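Local structure of zinc transport transcriptional regulator (Lactococcus lactis subsp. lactis, 5YHY) at residues K73-E77 / Q78-K82; W95-E99 / K100-V104. The protein binds zinc ions and, as a MarR-family winged helix-turn-helix protein, probably controls transcription of zinc-transport genes by binding DNA. The protein carries 1 engineered substitution. One frame throughout, in Å; residues are numbered along the deposited sequence.

Interaction 1 of 2, residues K73-E77 / Q78-K82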
ATOM      1  N   LYS A  73     -23.137  14.932  -6.266  1.00 21.11           N
ATOM      2  CA  LYS A  73     -23.621  15.913  -5.303  1.00 23.74           C
ATOM      3  C   LYS A  73     -22.446  16.741  -4.802  1.00 25.54           C
ATOM      4  O   LYS A  73     -22.511  17.964  -4.755  1.00 25.29           O
ATOM      5  CB  LYS A  73     -24.323  15.227  -4.134  1.00 27.68           C
ATOM      6  CG  LYS A  73     -24.870  16.194  -3.090  1.00 33.00           C
ATOM      7  CD  LYS A  73     -25.712  15.456  -2.057  1.00 38.56           C
ATOM      8  CE  LYS A  73     -26.184  16.392  -0.951  1.00 46.94           C
ATOM      9  NZ  LYS A  73     -25.066  16.777  -0.047  1.00 47.94           N
ATOM     10  N   LYS A  74     -21.367  16.064  -4.431  1.00 24.06           N
ATOM     11  CA  LYS A  74     -20.182  16.752  -3.928  1.00 25.63           C
ATOM     12  C   LYS A  74     -19.515  17.618  -4.992  1.00 25.07           C
ATOM     13  O   LYS A  74     -19.109  18.746  -4.713  1.00 25.00           O
ATOM     14  CB  LYS A  74     -19.174  15.752  -3.364  1.00 28.14           C
ATOM     15  CG  LYS A  74     -17.946  16.415  -2.750  1.00 33.82           C
ATOM     16  CD  LYS A  74     -18.334  17.283  -1.561  1.00 38.26           C
ATOM     17  CE  LYS A  74     -17.107  17.764  -0.801  1.00 43.04           C
ATOM     18  NZ  LYS A  74     -17.471  18.461   0.463  1.00 47.63           N
ATOM     19  N   LEU A  75     -19.387  17.099  -6.211  1.00 21.45           N
ATOM     20  CA  LEU A  75     -18.784  17.874  -7.288  1.00 21.62           C
ATOM     21  C   LEU A  75     -19.593  19.128  -7.610  1.00 22.64           C
ATOM     22  O   LEU A  75     -19.031  20.194  -7.888  1.00 22.98           O
ATOM     23  CB  LEU A  75     -18.631  17.025  -8.548  1.00 21.50           C
ATOM     24  CG  LEU A  75     -17.563  15.940  -8.445  1.00 21.94           C
ATOM     25  CD1 LEU A  75     -17.680  15.021  -9.650  1.00 20.43           C
ATOM     26  CD2 LEU A  75     -16.175  16.575  -8.374  1.00 23.48           C
ATOM     27  N   GLN A  76     -20.911  18.994  -7.580  1.00 22.42           N
ATOM     28  CA  GLN A  76     -21.781  20.125  -7.873  1.00 21.44           C
ATOM     29  C   GLN A  76     -21.679  21.179  -6.771  1.00 25.04           C
ATOM     30  O   GLN A  76     -21.633  22.380  -7.051  1.00 25.41           O
ATOM     31  CB  GLN A  76     -23.217  19.638  -8.049  1.00 23.39           C
ATOM     32  CG  GLN A  76     -24.219  20.727  -8.395  1.00 24.00           C
ATOM     33  CD  GLN A  76     -25.603  20.149  -8.567  1.00 26.08           C
ATOM     34  OE1 GLN A  76     -26.038  19.328  -7.758  1.00 26.94           O
ATOM     35  NE2 GLN A  76     -26.298  20.551  -9.632  1.00 24.36           N
ATOM     36  N   GLU A  77     -21.627  20.727  -5.522  1.00 25.01           N
ATOM     37  CA  GLU A  77     -21.443  21.626  -4.375  1.00 27.59           C
ATOM     38  C   GLU A  77     -20.155  22.434  -4.493  1.00 29.58           C
ATOM     39  O   GLU A  77     -20.118  23.625  -4.154  1.00 30.55           O
ATOM     40  CB  GLU A  77     -21.453  20.838  -3.064  1.00 29.35           C
ATOM     41  CG  GLU A  77     -22.812  20.242  -2.733  1.00 33.90           C
ATOM     42  CD  GLU A  77     -22.792  19.300  -1.538  1.00 38.79           C
ATOM     43  OE1 GLU A  77     -21.700  18.819  -1.151  1.00 39.24           O
ATOM     44  OE2 GLU A  77     -23.882  19.032  -0.991  1.00 42.19           O
ATOM     45  N   GLN A  78     -19.098  21.785  -4.976  1.00 27.44           N
ATOM     46  CA  GLN A  78     -17.812  22.442  -5.192  1.00 28.10           C
ATOM     47  C   GLN A  78     -17.764  23.214  -6.512  1.00 26.08           C
ATOM     48  O   GLN A  78     -16.715  23.729  -6.904  1.00 28.60           O
ATOM     49  CB  GLN A  78     -16.680  21.405  -5.142  1.00 27.06           C
ATOM     50  CG  GLN A  78     -16.558  20.694  -3.803  1.00 32.00           C
ATOM     51  CD  GLN A  78     -16.184  21.641  -2.677  1.00 41.48           C
ATOM     52  OE1 GLN A  78     -15.253  22.437  -2.806  1.00 47.25           O
ATOM     53  NE2 GLN A  78     -16.916  21.567  -1.569  1.00 44.76           N
ATOM     54  N   GLU A  79     -18.900  23.276  -7.199  1.00 25.41           N
ATOM     55  CA  GLU A  79     -19.023  24.018  -8.451  1.00 23.71           C
ATOM     56  C   GLU A  79     -18.036  23.553  -9.519  1.00 26.77           C
ATOM     57  O   GLU A  79     -17.515  24.350 -10.305  1.00 26.14           O
ATOM     58  CB  GLU A  79     -18.927  25.528  -8.190  1.00 28.18           C
ATOM     59  CG  GLU A  79     -20.047  26.015  -7.287  1.00 29.86           C
ATOM     60  CD  GLU A  79     -19.942  27.483  -6.933  1.00 39.93           C
ATOM     61  OE1 GLU A  79     -18.822  28.024  -6.959  1.00 40.46           O
ATOM     62  OE2 GLU A  79     -20.988  28.088  -6.626  1.00 43.97           O
ATOM     63  N   LEU A  80     -17.811  22.242  -9.537  1.00 23.93           N
ATOM     64  CA  LEU A  80     -16.902  21.602 -10.477  1.00 24.10           C
ATOM     65  C   LEU A  80     -17.647  21.019 -11.676  1.00 22.88           C
ATOM     66  O   LEU A  80     -17.051  20.765 -12.727  1.00 22.47           O
ATOM     67  CB  LEU A  80     -16.095  20.510  -9.767  1.00 23.67           C
ATOM     68  CG  LEU A  80     -15.012  21.031  -8.819  1.00 23.86           C
ATOM     69  CD1 LEU A  80     -14.498  19.935  -7.899  1.00 24.08           C
ATOM     70  CD2 LEU A  80     -13.880  21.643  -9.637  1.00 26.92           C
ATOM     71  N   ILE A  81     -18.953  20.807 -11.517  1.00 20.83           N
ATOM     72  CA  ILE A  81     -19.781  20.333 -12.623  1.00 19.15           C
ATOM     73  C   ILE A  81     -21.086  21.102 -12.603  1.00 20.59           C
ATOM     74  O   ILE A  81     -21.421  21.732 -11.596  1.00 21.40           O
ATOM     75  CB  ILE A  81     -20.105  18.828 -12.522  1.00 19.82           C
ATOM     76  CG1 ILE A  81     -20.891  18.534 -11.239  1.00 20.10           C
ATOM     77  CG2 ILE A  81     -18.815  17.997 -12.587  1.00 21.58           C
ATOM     78  CD1 ILE A  81     -21.233  17.059 -11.042  1.00 20.05           C
ATOM     79  N   LYS A  82     -21.812  21.031 -13.711  1.00 20.37           N
ATOM     80  CA  LYS A  82     -23.100  21.703 -13.847  1.00 20.20           C
ATOM     81  C   LYS A  82     -24.056  20.839 -14.665  1.00 22.19           C
ATOM     82  O   LYS A  82     -23.657  20.178 -15.635  1.00 22.38           O
ATOM     83  CB  LYS A  82     -22.920  23.082 -14.496  1.00 22.00           C
ATOM     84  CG  LYS A  82     -22.223  23.049 -15.859  1.00 26.57           C
ATOM     85  CD  LYS A  82     -21.962  24.468 -16.370  1.00 30.67           C
ATOM     86  CE  LYS A  82     -21.130  24.456 -17.648  1.00 33.25           C
ATOM     87  NZ  LYS A  82     -21.808  23.756 -18.770  1.00 43.42           N
TER
HETATM   88  O   HOH W   1     -19.579  20.211  -0.402  1.00 43.90           O
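CD1 of Ile81 lies 3.6 Å from CB of Leu75, tucked against the last turn of helix 65-77. Its CG1 sits between the backbone N and the carbonyl carbon (chi1 61°), a rotamer that turns the ethyl arm back to the helix, where CG1 also meets the backbone N of Gln76. The Leu75 side chain crosses that of Leu80 at about a right angle, Leu75 CD2 to Leu80 CD1 3.8 Å. A serine in place of Ile81 would probably leave Leu75 CB facing a gap and loosen the strand's hold on the helix. The helix, probably the recognition helix of the winged helix-turn-helix, ends in a Schellman motif: Leu80 N reaches Leu75 O at 2.9 Å, while Glu79 N bonds to Gln76 O. Glu79 takes the positive phi (58°), and its charged side chain suits this exposed corner. On the polar side Lys74 and Gln78 run side by side, and Lys74 NZ and Gln78 NE2 both donate to one water, which in turn donates to Glu77 OE1 at 2.6 Å. Glu77 OE2 forms a salt bridge with Lys73 NZ at 2.7 Å, on the syn side but 29° out of the carboxylate plane.

Interaction 2 of 2, residues W95-E99 / K100-V104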
ATOM      1  N   TRP A  95     -24.507  16.114 -17.424  1.00 21.14           N
ATOM      2  CA  TRP A  95     -23.497  16.789 -16.620  1.00 19.75           C
ATOM      3  C   TRP A  95     -22.312  17.197 -17.457  1.00 22.99           C
ATOM      4  O   TRP A  95     -21.861  16.434 -18.320  1.00 22.94           O
ATOM      5  CB  TRP A  95     -23.027  15.875 -15.487  1.00 19.38           C
ATOM      6  CG  TRP A  95     -24.133  15.557 -14.544  1.00 19.38           C
ATOM      7  CD1 TRP A  95     -24.943  14.465 -14.572  1.00 20.60           C
ATOM      8  CD2 TRP A  95     -24.584  16.363 -13.448  1.00 19.99           C
ATOM      9  NE1 TRP A  95     -25.859  14.527 -13.547  1.00 20.73           N
ATOM     10  CE2 TRP A  95     -25.656  15.683 -12.841  1.00 20.48           C
ATOM     11  CE3 TRP A  95     -24.172  17.590 -12.914  1.00 19.68           C
ATOM     12  CZ2 TRP A  95     -26.334  16.192 -11.732  1.00 22.39           C
ATOM     13  CZ3 TRP A  95     -24.836  18.085 -11.814  1.00 20.51           C
ATOM     14  CH2 TRP A  95     -25.904  17.390 -11.233  1.00 19.82           C
ATOM     15  N   SER A  96     -21.811  18.400 -17.196  1.00 21.43           N
ATOM     16  CA  SER A  96     -20.599  18.883 -17.846  1.00 21.18           C
ATOM     17  C   SER A  96     -19.661  19.557 -16.851  1.00 23.52           C
ATOM     18  O   SER A  96     -20.069  19.938 -15.751  1.00 21.60           O
ATOM     19  CB  SER A  96     -20.954  19.840 -18.984  1.00 28.78           C
ATOM     20  OG  SER A  96     -21.700  20.929 -18.490  1.00 32.87           O
ATOM     21  N   LEU A  97     -18.396  19.700 -17.239  1.00 22.80           N
ATOM     22  CA  LEU A  97     -17.426  20.398 -16.413  1.00 22.17           C
ATOM     23  C   LEU A  97     -17.717  21.893 -16.395  1.00 23.64           C
ATOM     24  O   LEU A  97     -18.199  22.448 -17.380  1.00 27.47           O
ATOM     25  CB  LEU A  97     -16.017  20.214 -16.973  1.00 25.41           C
ATOM     26  CG  LEU A  97     -15.469  18.794 -17.026  1.00 22.84           C
ATOM     27  CD1 LEU A  97     -14.010  18.865 -17.446  1.00 27.07           C
ATOM     28  CD2 LEU A  97     -15.606  18.145 -15.662  1.00 23.18           C
ATOM     29  N   THR A  98     -17.412  22.524 -15.272  1.00 24.06           N
ATOM     30  CA  THR A  98     -17.293  23.979 -15.226  1.00 23.35           C
ATOM     31  C   THR A  98     -15.858  24.333 -15.607  1.00 29.86           C
ATOM     32  O   THR A  98     -14.978  23.470 -15.607  1.00 26.70           O
ATOM     33  CB  THR A  98     -17.598  24.535 -13.830  1.00 23.86           C
ATOM     34  OG1 THR A  98     -16.622  24.066 -12.891  1.00 24.68           O
ATOM     35  CG2 THR A  98     -19.005  24.126 -13.376  1.00 24.70           C
ATOM     36  N   GLU A  99     -15.606  25.597 -15.936  1.00 28.44           N
ATOM     37  CA  GLU A  99     -14.238  25.998 -16.270  1.00 30.41           C
ATOM     38  C   GLU A  99     -13.269  25.698 -15.127  1.00 26.62           C
ATOM     39  O   GLU A  99     -12.115  25.334 -15.360  1.00 30.60           O
ATOM     40  CB  GLU A  99     -14.178  27.482 -16.653  1.00 35.09           C
ATOM     41  CG  GLU A  99     -14.084  27.731 -18.155  1.00 44.13           C
ATOM     42  CD  GLU A  99     -12.916  26.999 -18.815  1.00 47.57           C
ATOM     43  OE1 GLU A  99     -11.836  26.876 -18.190  1.00 47.00           O
ATOM     44  OE2 GLU A  99     -13.082  26.535 -19.963  1.00 47.41           O
ATOM     45  N   LYS A 100     -13.739  25.841 -13.892  1.00 26.37           N
ATOM     46  CA  LYS A 100     -12.938  25.541 -12.710  1.00 29.88           C
ATOM     47  C   LYS A 100     -12.363  24.119 -12.777  1.00 30.82           C
ATOM     48  O   LYS A 100     -11.240  23.863 -12.337  1.00 28.11           O
ATOM     49  CB  LYS A 100     -13.802  25.704 -11.457  1.00 32.05           C
ATOM     50  CG  LYS A 100     -13.125  25.382 -10.130  1.00 33.75           C
ATOM     51  CD  LYS A 100     -14.104  25.591  -8.974  1.00 31.67           C
ATOM     52  CE  LYS A 100     -13.550  25.097  -7.651  1.00 38.12           C
ATOM     53  NZ  LYS A 100     -14.448  25.441  -6.499  1.00 35.99           N
ATOM     54  N   ALA A 101     -13.140  23.200 -13.346  1.00 27.72           N
ATOM     55  CA  ALA A 101     -12.791  21.781 -13.327  1.00 25.27           C
ATOM     56  C   ALA A 101     -11.852  21.354 -14.445  1.00 27.55           C
ATOM     57  O   ALA A 101     -11.213  20.302 -14.356  1.00 24.93           O
ATOM     58  CB  ALA A 101     -14.056  20.928 -13.373  1.00 24.63           C
ATOM     59  N   VAL A 102     -11.784  22.156 -15.499  1.00 28.35           N
ATOM     60  CA  VAL A 102     -10.992  21.810 -16.673  1.00 28.23           C
ATOM     61  C   VAL A 102      -9.540  21.457 -16.316  1.00 26.58           C
ATOM     62  O   VAL A 102      -9.055  20.399 -16.701  1.00 26.84           O
ATOM     63  CB  VAL A 102     -11.069  22.923 -17.737  1.00 30.69           C
ATOM     64  CG1 VAL A 102     -10.076  22.667 -18.859  1.00 34.18           C
ATOM     65  CG2 VAL A 102     -12.486  23.013 -18.281  1.00 30.85           C
ATOM     66  N   PRO A 103      -8.845  22.329 -15.569  1.00 27.60           N
ATOM     67  CA  PRO A 103      -7.460  21.959 -15.243  1.00 30.84           C
ATOM     68  C   PRO A 103      -7.364  20.798 -14.249  1.00 29.39           C
ATOM     69  O   PRO A 103      -6.360  20.076 -14.258  1.00 28.41           O
ATOM     70  CB  PRO A 103      -6.888  23.240 -14.624  1.00 29.72           C
ATOM     71  CG  PRO A 103      -8.095  23.982 -14.102  1.00 32.04           C
ATOM     72  CD  PRO A 103      -9.180  23.689 -15.105  1.00 29.35           C
ATOM     73  N   VAL A 104      -8.385  20.630 -13.410  1.00 25.76           N
ATOM     74  CA  VAL A 104      -8.414  19.574 -12.405  1.00 27.09           C
ATOM     75  C   VAL A 104      -8.462  18.231 -13.118  1.00 24.69           C
ATOM     76  O   VAL A 104      -7.699  17.318 -12.794  1.00 24.12           O
ATOM     77  CB  VAL A 104      -9.641  19.715 -11.462  1.00 26.11           C
ATOM     78  CG1 VAL A 104      -9.729  18.544 -10.482  1.00 26.91           C
ATOM     79  CG2 VAL A 104      -9.590  21.045 -10.706  1.00 27.69           C
TER
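The bent side chain of Glu99 brings its carboxylate to rest on the methyl CG2 of Val102, with OE1 and OE2 each 3.9 Å from it. The two side chains cross at a slant, and the chain of Glu99 gets there by folding at chi2 (-55°). This is a van der Waals contact on an exposed surface: one face of the carboxylate lies over the methyl, leaving the rest of the group on the exposed side, where a glutamate is well placed. Val102 also rests on backbone: its CB is 3.5 Å from Glu99 O, and CG2 lies close to the carbonyl oxygens of Thr98 and Glu99. These two carbonyls carry the change from strand 93-97 to helix 102-123, the passage in the MarR fold from the wing's second strand into the long helix that follows. Two successive turns are closed, by Ala101 N to Thr98 O at 2.9 Å and by Val102 N to Glu99 O at 3.2 Å; Val102 N adds a weak bond to Thr98 O. Pro103 suits a place near the start of the helix, where the missing N-H costs little; its CD lies 3.4 Å from Glu99 O. Lys100 lies alongside Thr98, its CB 3.6 Å from Thr98 OG1. With CG anti to the backbone N (chi1 178°) and the rest of the chain extended, it carries its ammonium away from the turn to Gln78 O, while Thr98 OG1 bonds to Glu79 O. On the buried side the small methyl of Ala101 packs against Leu97, Ala101 CB to Leu97 CD2 3.9 Å, and Leu97 continues onto Leu44, Leu47 and Ala48 of helix 38-49.

In the fold
Interaction 1 leads into the first strand of the wing and interaction 2 leads out of the second, and the two strands, 81-85 and 93-97, pair antiparallel. The centres of interaction 1 and interaction 2 are about 9 Å apart. Glu79 O and Thr98 OG1 lie 2.8 Å from each other; Lys82 NZ and Ser96 OG, also 2.8 Å apart, probably share a hydrogen bond, and backbone bonds join Leu80 to Thr98 and Lys82 to Ser96. Neither contact binds the metal: the zinc, held by Glu24, His42, His108 and His112, is about 12 Å from the Leu75 side chain and about 14 Å from that of Leu97. Helix 102-123, which starts within interaction 2, carries both His108 and His112.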